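Long-range contacts in type C neurotoxin (PDB 3PME), which probably helps the toxin attach to nerve cells, being the receptor-binding domain of a C/D mosaic botulinum neurotoxin, with gangliosides and phosphatidylethanolamine as likely membrane partners: residues 89-94 with 193-198; 5-10 with 54-59; 79-84 with 189-194. One frame throughout, in Å; residues are numbered along the deposited sequence.

All three contacts lie in the N-terminal, concanavalin-like half of the receptor-binding domain; strand 193-201 carries contacts 1 and 3 and borders that of contact 2. In contact 1 the strand's inward side chains pack against 89-94; contact 3 takes the run leading into it. Their segments overlap at Leu193 and Trp194, and Leu193 works in both contacts, whose centres are about 14 Å apart. Contact 2, on neighbouring strand 6-13, is centred about 15 Å from the centre of contact 1 and touches it: Phe198 CE1 packs 4.0 Å from Leu8 CD2, and Phe198 O is 3.0 Å from Leu10 N, probably a hydrogen bond. Contacts 2 and 3 stay about 11 Å apart at their nearest atoms.

Contact 1: 89-94 with 193-198; sequences TIINSI and LWIRDF
Ile90 and Leu193 meet tip to tip, and CD2 of Leu193 makes the closest touches: it sits 3.7 Å from Ile90 CD1 and 3.8 Å from Ile90 CG2. Leu193 CG lies between its backbone N and carbonyl carbon (chi1 67°), which sends that methyl out toward the isoleucine. Ile90 CG2 also approaches Ile195 CD1, at 4.2 Å. Next along, the side chains of Ile91 and Phe198 run antiparallel alongside one another, and Ile91 CD1 comes obliquely to the ring, 3.9 Å from Phe198 CE2. The same methyl lies 4.2 Å from Ile195 CD1, so Ile195 is touched by both isoleucines. Two successive residues can point the same way because Ile90 and Ile91 form a classic beta bulge opposite Leu102, where the chain turns a corner. This is sheet-on-sheet packing inside the jelly-roll-like, concanavalin-type sandwich: 193-198 brings one sheet, the bulged strand another. Around this apolar layer, Phe181 meets the Phe198 ring edge-to-face, while Leu45 touches Leu193 and Phe43 touches Ile195. Past the bulge, Asn92 OD1 accepts from Ile94 N at 3.0 Å in an Asx turn, the donor standing above the carbonyl plane.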
# COMPACT_ATOMS: atom_id res chain seq x y z
N THR A 89 -0.51 -14.20 -17.88
CA THR A 89 -1.73 -14.67 -17.24
C THR A 89 -1.42 -14.95 -15.78
O THR A 89 -0.47 -15.67 -15.46
CB THR A 89 -2.28 -15.94 -17.92
OG1 THR A 89 -2.66 -15.62 -19.27
CG2 THR A 89 -3.50 -16.46 -17.18
N ILE A 90 -2.21 -14.37 -14.88
CA ILE A 90 -1.98 -14.51 -13.45
C ILE A 90 -3.02 -15.40 -12.76
O ILE A 90 -2.70 -16.16 -11.85
CB ILE A 90 -2.01 -13.13 -12.77
CG1 ILE A 90 -0.99 -12.19 -13.44
CG2 ILE A 90 -1.78 -13.25 -11.27
CD1 ILE A 90 0.36 -12.78 -13.56
N ILE A 91 -4.28 -15.27 -13.18
CA ILE A 91 -5.33 -16.11 -12.62
C ILE A 91 -6.08 -16.65 -13.82
O ILE A 91 -6.57 -15.87 -14.63
CB ILE A 91 -6.31 -15.32 -11.73
CG1 ILE A 91 -5.56 -14.50 -10.68
CG2 ILE A 91 -7.31 -16.26 -11.06
CD1 ILE A 91 -6.48 -13.59 -9.86
N ASN A 92 -6.16 -17.97 -13.95
CA ASN A 92 -6.71 -18.57 -15.16
C ASN A 92 -7.90 -19.45 -14.87
O ASN A 92 -7.79 -20.41 -14.10
CB ASN A 92 -5.64 -19.39 -15.87
CG ASN A 92 -6.01 -19.74 -17.29
OD1 ASN A 92 -7.12 -19.45 -17.74
ND2 ASN A 92 -5.08 -20.35 -18.01
N SER A 93 -9.03 -19.14 -15.48
CA SER A 93 -10.21 -19.99 -15.38
C SER A 93 -10.84 -20.10 -16.76
O SER A 93 -12.06 -19.99 -16.91
CB SER A 93 -11.20 -19.46 -14.34
OG SER A 93 -12.11 -20.48 -13.93
N ILE A 94 -9.98 -20.27 -17.77
CA ILE A 94 -10.40 -20.57 -19.13
C ILE A 94 -10.13 -22.04 -19.44
O ILE A 94 -9.00 -22.50 -19.30
CB ILE A 94 -9.60 -19.76 -20.16
CG1 ILE A 94 -9.80 -18.27 -19.94
CG2 ILE A 94 -10.01 -20.15 -21.59
CD1 ILE A 94 -11.18 -17.81 -20.19
N LEU A 193 4.69 -10.95 -7.76
CA LEU A 193 3.51 -10.22 -7.31
C LEU A 193 2.91 -10.91 -6.11
O LEU A 193 3.18 -12.08 -5.84
CB LEU A 193 2.46 -10.12 -8.43
CG LEU A 193 1.79 -11.42 -8.89
CD1 LEU A 193 0.56 -11.73 -8.06
CD2 LEU A 193 1.40 -11.31 -10.35
N TRP A 194 2.06 -10.17 -5.40
CA TRP A 194 1.37 -10.66 -4.23
C TRP A 194 -0.11 -10.42 -4.44
O TRP A 194 -0.49 -9.41 -5.02
CB TRP A 194 1.79 -9.89 -2.97
CG TRP A 194 3.22 -10.01 -2.55
CD1 TRP A 194 3.70 -10.74 -1.51
CD2 TRP A 194 4.36 -9.33 -3.13
NE1 TRP A 194 5.07 -10.58 -1.40
CE2 TRP A 194 5.50 -9.72 -2.38
CE3 TRP A 194 4.53 -8.44 -4.19
CZ2 TRP A 194 6.78 -9.26 -2.67
CZ3 TRP A 194 5.81 -7.98 -4.48
CH2 TRP A 194 6.93 -8.40 -3.71
N ILE A 195 -0.93 -11.34 -3.94
CA ILE A 195 -2.38 -11.17 -3.90
C ILE A 195 -2.82 -11.41 -2.47
O ILE A 195 -2.21 -12.21 -1.75
CB ILE A 195 -3.06 -12.16 -4.85
CG1 ILE A 195 -2.80 -11.76 -6.30
CG2 ILE A 195 -4.59 -12.23 -4.58
CD1 ILE A 195 -3.18 -12.83 -7.31
N ARG A 196 -3.86 -10.73 -2.02
CA ARG A 196 -4.44 -11.08 -0.72
C ARG A 196 -5.96 -10.98 -0.72
O ARG A 196 -6.55 -10.26 -1.51
CB ARG A 196 -3.85 -10.24 0.41
CG ARG A 196 -4.46 -8.83 0.54
CD ARG A 196 -3.79 -8.15 1.72
NE ARG A 196 -4.52 -7.01 2.25
CZ ARG A 196 -4.23 -5.75 1.96
NH1 ARG A 196 -3.25 -5.46 1.10
NH2 ARG A 196 -4.90 -4.77 2.53
N ASP A 197 -6.57 -11.72 0.20
CA ASP A 197 -8.00 -11.66 0.45
C ASP A 197 -8.82 -11.94 -0.82
O ASP A 197 -9.76 -11.22 -1.14
CB ASP A 197 -8.40 -10.33 1.10
CG ASP A 197 -7.76 -10.15 2.47
OD1 ASP A 197 -8.17 -10.86 3.41
OD2 ASP A 197 -6.86 -9.30 2.60
N PHE A 198 -8.47 -13.01 -1.52
CA PHE A 198 -9.20 -13.37 -2.73
C PHE A 198 -10.59 -13.95 -2.40
O PHE A 198 -10.69 -14.95 -1.68
CB PHE A 198 -8.42 -14.36 -3.59
CG PHE A 198 -9.04 -14.58 -4.93
CD1 PHE A 198 -9.97 -15.60 -5.12
CD2 PHE A 198 -8.73 -13.75 -5.99
CE1 PHE A 198 -10.57 -15.79 -6.36
CE2 PHE A 198 -9.32 -13.93 -7.24
CZ PHE A 198 -10.25 -14.95 -7.42

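Contact 2: 5-10 with 54-59; sequences SKILSL and VNLNNN
Leu8 and Val54 cross obliquely, each offering a methyl to the other: Leu8 CD1 lies 4.1 Å from Val54 CG1. Both groups are set by the same kind of rotation, since Leu8 CG and Val54 CG1 each stand opposite their own backbone N (chi1 177° and -179°) and point across to the opposite segment. The fork of Leu8 is then shared between two partners. While CD1 goes to the valine, CD2 of Leu8 lies 4.2 Å from Leu56 CD1. Leu56 divides itself in the same manner, for its other methyl, CD2, receives Ile7 CD1 at 4.2 Å. Val54 likewise uses both branches, CG2 lying 4.3 Å from Leu10 CD2. The result is a short zigzag of methyl contacts running from Ile7 through Leu56, Leu8 and Val54 to Leu10.

Ile7 joins in although its CB does not aim at 54-59; the end of the side chain, CD1, comes nearer. Ile7 and Leu8 form a classic beta bulge opposite Ile200 of strand 193-201. Behind the zigzag, Ile179 touches Leu8 and Leu56, and Phe181 touches Leu10 and Val54, so strand 178-181, the neighbour of 51-55, closes the same layer. The contact therefore joins strand 6-13 of the large sheet to the end of strand 51-55 in the three-stranded sheet, face against face in the concanavalin-like sandwich. Just beyond Leu56 the chain leaves the core through an Asx turn, in which Asn57 OD1 accepts from Asn59 N at 2.9 Å.

All the pairings across the two segments are between aliphatic methyls, at distances of 4.1 to 4.3 Å. With neither charge nor directed bond between them, the sheets are held together here by dispersion and by burial away from water.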
# COMPACT_ATOMS: atom_id res chain seq x y z
N SER A 5 -23.06 -14.05 0.60
CA SER A 5 -23.02 -14.39 -0.82
C SER A 5 -21.64 -14.84 -1.25
O SER A 5 -21.39 -15.06 -2.43
CB SER A 5 -23.47 -13.21 -1.67
OG SER A 5 -22.59 -12.10 -1.49
N LYS A 6 -20.73 -14.98 -0.29
CA LYS A 6 -19.37 -15.42 -0.60
C LYS A 6 -19.36 -16.91 -0.91
O LYS A 6 -19.74 -17.73 -0.07
CB LYS A 6 -18.45 -15.10 0.58
CG LYS A 6 -16.98 -15.05 0.23
CD LYS A 6 -16.21 -14.16 1.21
CE LYS A 6 -16.46 -14.56 2.65
NZ LYS A 6 -15.59 -13.79 3.60
N ILE A 7 -18.95 -17.28 -2.13
CA ILE A 7 -18.89 -18.70 -2.50
C ILE A 7 -17.45 -19.22 -2.56
O ILE A 7 -17.22 -20.40 -2.78
CB ILE A 7 -19.67 -19.01 -3.80
CG1 ILE A 7 -19.11 -18.23 -4.99
CG2 ILE A 7 -21.15 -18.71 -3.61
CD1 ILE A 7 -17.90 -18.87 -5.61
N LEU A 8 -16.49 -18.32 -2.38
CA LEU A 8 -15.09 -18.71 -2.27
C LEU A 8 -14.37 -17.62 -1.48
O LEU A 8 -14.55 -16.44 -1.75
CB LEU A 8 -14.44 -18.88 -3.64
CG LEU A 8 -12.94 -19.22 -3.61
CD1 LEU A 8 -12.73 -20.60 -3.02
CD2 LEU A 8 -12.34 -19.15 -5.00
N SER A 9 -13.60 -18.02 -0.48
CA SER A 9 -12.84 -17.07 0.31
C SER A 9 -11.53 -17.72 0.73
O SER A 9 -11.50 -18.55 1.64
CB SER A 9 -13.65 -16.63 1.54
OG SER A 9 -13.04 -15.54 2.20
N LEU A 10 -10.44 -17.34 0.06
CA LEU A 10 -9.14 -17.92 0.38
C LEU A 10 -8.56 -17.18 1.57
O LEU A 10 -8.25 -15.99 1.50
CB LEU A 10 -8.19 -17.86 -0.82
CG LEU A 10 -8.64 -18.56 -2.10
CD1 LEU A 10 -7.57 -18.38 -3.17
CD2 LEU A 10 -8.91 -20.05 -1.84
N VAL A 54 -7.31 -24.14 -7.45
CA VAL A 54 -8.55 -24.19 -6.68
C VAL A 54 -9.62 -24.92 -7.48
O VAL A 54 -9.92 -24.54 -8.60
CB VAL A 54 -9.04 -22.77 -6.33
CG1 VAL A 54 -10.33 -22.84 -5.52
CG2 VAL A 54 -7.96 -22.00 -5.57
N ASN A 55 -10.17 -25.98 -6.91
CA ASN A 55 -11.31 -26.66 -7.52
C ASN A 55 -12.56 -26.47 -6.68
O ASN A 55 -12.66 -26.99 -5.57
CB ASN A 55 -11.02 -28.16 -7.67
CG ASN A 55 -10.02 -28.45 -8.76
OD1 ASN A 55 -10.34 -28.34 -9.95
ND2 ASN A 55 -8.81 -28.82 -8.38
N LEU A 56 -13.50 -25.69 -7.20
CA LEU A 56 -14.77 -25.47 -6.53
C LEU A 56 -15.63 -26.71 -6.65
O LEU A 56 -15.49 -27.49 -7.59
CB LEU A 56 -15.52 -24.30 -7.18
CG LEU A 56 -15.12 -22.86 -6.83
CD1 LEU A 56 -13.63 -22.65 -6.95
CD2 LEU A 56 -15.89 -21.90 -7.76
N ASN A 57 -16.52 -26.89 -5.68
CA ASN A 57 -17.61 -27.84 -5.80
C ASN A 57 -18.42 -27.37 -6.99
O ASN A 57 -18.99 -26.28 -6.97
CB ASN A 57 -18.45 -27.83 -4.53
CG ASN A 57 -19.60 -28.82 -4.58
OD1 ASN A 57 -20.19 -29.06 -5.63
ND2 ASN A 57 -19.93 -29.39 -3.43
N ASN A 58 -18.46 -28.20 -8.03
CA ASN A 58 -19.10 -27.80 -9.28
C ASN A 58 -20.54 -27.34 -9.10
O ASN A 58 -21.04 -26.53 -9.88
CB ASN A 58 -19.05 -28.93 -10.30
CG ASN A 58 -19.29 -28.45 -11.71
OD1 ASN A 58 -18.67 -27.48 -12.15
ND2 ASN A 58 -20.20 -29.10 -12.42
N ASN A 59 -21.21 -27.86 -8.08
CA ASN A 59 -22.62 -27.55 -7.87
C ASN A 59 -22.85 -26.08 -7.56
O ASN A 59 -23.96 -25.57 -7.74
CB ASN A 59 -23.22 -28.45 -6.78
CG ASN A 59 -23.24 -29.91 -7.18
OD1 ASN A 59 -22.55 -30.74 -6.59
ND2 ASN A 59 -24.01 -30.23 -8.21

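Contact 3: 79-84 with 189-194; sequences KDLTNS and ENQMLW
Gln191 lies along the short helix 79-82, touching Leu81 and Asp80 in turn as it leaves its backbone. Its CB faces Leu81 CB at 4.2 Å. CG, which stands opposite the carbonyl carbon (chi1 -68°), settles against the helix, 3.7 Å from Leu81 N and 3.8 Å from Asp80 CB. From there the extended chain carries CD past the carbonyl of Asp80 and delivers NE2 to Asp80 O, 3.2 Å away. The bond is nearly straight at the hydrogen (175°) and lies in the amide plane of Gln191, yet the donor stands well above the carbonyl plane, 58° out of it. OE1 turns to Asp188 N, so both ends of the amide are held and its rotation is fixed. The join is that of a loop entering strand 193-201 of the large sheet while wrapped against the one-turn helix that follows strand 68-77 in the concanavalin-like domain. Ser78 OG adds to it, bonding to the backbone of both Asn190 and Met192. Farther out, Asp80 and Asn190 meet with their carboxylate and amide planes steeply inclined, joined by a weak hydrogen bond from Asn190 ND2 to Asp80 OD2 (3.3 Å). On the buried flank Leu81 CD2 rests 3.8 Å from Met192 O and 4.1 Å from Leu193 CD2, with Tyr88 covering both Leu81 and Gln191.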
# COMPACT_ATOMS: atom_id res chain seq x y z
N LYS A 79 8.02 -3.75 -9.44
CA LYS A 79 8.45 -2.80 -10.46
C LYS A 79 8.93 -3.50 -11.73
O LYS A 79 8.55 -3.11 -12.84
CB LYS A 79 9.56 -1.89 -9.91
CG LYS A 79 10.19 -1.00 -10.97
CD LYS A 79 11.25 -0.05 -10.39
CE LYS A 79 12.37 -0.80 -9.70
NZ LYS A 79 13.48 0.11 -9.26
N ASP A 80 9.75 -4.54 -11.60
CA ASP A 80 10.29 -5.21 -12.78
C ASP A 80 9.21 -5.91 -13.61
O ASP A 80 9.31 -5.98 -14.83
CB ASP A 80 11.41 -6.19 -12.42
CG ASP A 80 12.73 -5.48 -12.11
OD1 ASP A 80 12.72 -4.26 -11.90
OD2 ASP A 80 13.78 -6.16 -12.09
N LEU A 81 8.18 -6.43 -12.94
CA LEU A 81 7.09 -7.07 -13.67
C LEU A 81 6.23 -6.00 -14.33
O LEU A 81 5.78 -6.16 -15.46
CB LEU A 81 6.26 -7.94 -12.72
CG LEU A 81 5.14 -8.77 -13.33
CD1 LEU A 81 5.65 -9.47 -14.58
CD2 LEU A 81 4.64 -9.76 -12.30
N THR A 82 6.01 -4.90 -13.62
CA THR A 82 5.21 -3.79 -14.12
C THR A 82 5.84 -3.15 -15.36
O THR A 82 5.14 -2.77 -16.30
CB THR A 82 5.03 -2.71 -13.03
OG1 THR A 82 4.33 -3.29 -11.92
CG2 THR A 82 4.25 -1.51 -13.56
N ASN A 83 7.17 -3.06 -15.35
CA ASN A 83 7.94 -2.45 -16.43
C ASN A 83 7.93 -3.27 -17.72
O ASN A 83 8.22 -2.75 -18.80
CB ASN A 83 9.38 -2.23 -15.96
CG ASN A 83 10.24 -1.51 -16.98
OD1 ASN A 83 9.90 -0.41 -17.42
ND2 ASN A 83 11.36 -2.12 -17.35
N SER A 84 7.59 -4.54 -17.60
CA SER A 84 7.58 -5.43 -18.76
C SER A 84 6.45 -5.12 -19.75
O SER A 84 5.30 -4.89 -19.35
CB SER A 84 7.48 -6.88 -18.29
OG SER A 84 7.45 -7.76 -19.40
N GLU A 189 14.27 -12.78 -11.64
CA GLU A 189 14.22 -12.90 -10.18
C GLU A 189 13.45 -11.76 -9.51
O GLU A 189 12.84 -11.96 -8.45
CB GLU A 189 15.63 -13.01 -9.59
CG GLU A 189 16.54 -11.82 -9.88
CD GLU A 189 17.90 -11.94 -9.20
OE1 GLU A 189 17.97 -12.58 -8.13
OE2 GLU A 189 18.88 -11.39 -9.73
N ASN A 190 13.47 -10.58 -10.10
CA ASN A 190 12.80 -9.42 -9.52
C ASN A 190 11.35 -9.28 -9.98
O ASN A 190 10.66 -8.32 -9.63
CB ASN A 190 13.57 -8.14 -9.84
CG ASN A 190 14.92 -8.09 -9.16
OD1 ASN A 190 15.11 -8.66 -8.08
ND2 ASN A 190 15.87 -7.40 -9.79
N GLN A 191 10.89 -10.22 -10.79
CA GLN A 191 9.52 -10.20 -11.26
C GLN A 191 8.65 -11.09 -10.38
O GLN A 191 8.83 -12.30 -10.32
CB GLN A 191 9.45 -10.60 -12.74
CG GLN A 191 10.10 -9.56 -13.65
CD GLN A 191 10.07 -9.93 -15.11
OE1 GLN A 191 10.22 -11.10 -15.47
NE2 GLN A 191 9.89 -8.94 -15.97
N MET A 192 7.72 -10.46 -9.67
CA MET A 192 6.92 -11.15 -8.66
C MET A 192 5.68 -10.32 -8.38
O MET A 192 5.62 -9.14 -8.71
CB MET A 192 7.74 -11.34 -7.38
CG MET A 192 8.09 -10.02 -6.66
SD MET A 192 9.38 -10.20 -5.42
CE MET A 192 10.79 -10.56 -6.47
N LEU A 193 4.69 -10.95 -7.76
CA LEU A 193 3.51 -10.22 -7.31
C LEU A 193 2.91 -10.91 -6.11
O LEU A 193 3.18 -12.08 -5.84
CB LEU A 193 2.46 -10.12 -8.43
CG LEU A 193 1.79 -11.42 -8.89
CD1 LEU A 193 0.56 -11.73 -8.06
CD2 LEU A 193 1.40 -11.31 -10.35
N TRP A 194 2.06 -10.17 -5.40
CA TRP A 194 1.37 -10.66 -4.23
C TRP A 194 -0.11 -10.42 -4.44
O TRP A 194 -0.49 -9.41 -5.02
CB TRP A 194 1.79 -9.89 -2.97
CG TRP A 194 3.22 -10.01 -2.55
CD1 TRP A 194 3.70 -10.74 -1.51
CD2 TRP A 194 4.36 -9.33 -3.13
NE1 TRP A 194 5.07 -10.58 -1.40
CE2 TRP A 194 5.50 -9.72 -2.38
CE3 TRP A 194 4.53 -8.44 -4.19
CZ2 TRP A 194 6.78 -9.26 -2.67
CZ3 TRP A 194 5.81 -7.98 -4.48
CH2 TRP A 194 6.93 -8.40 -3.71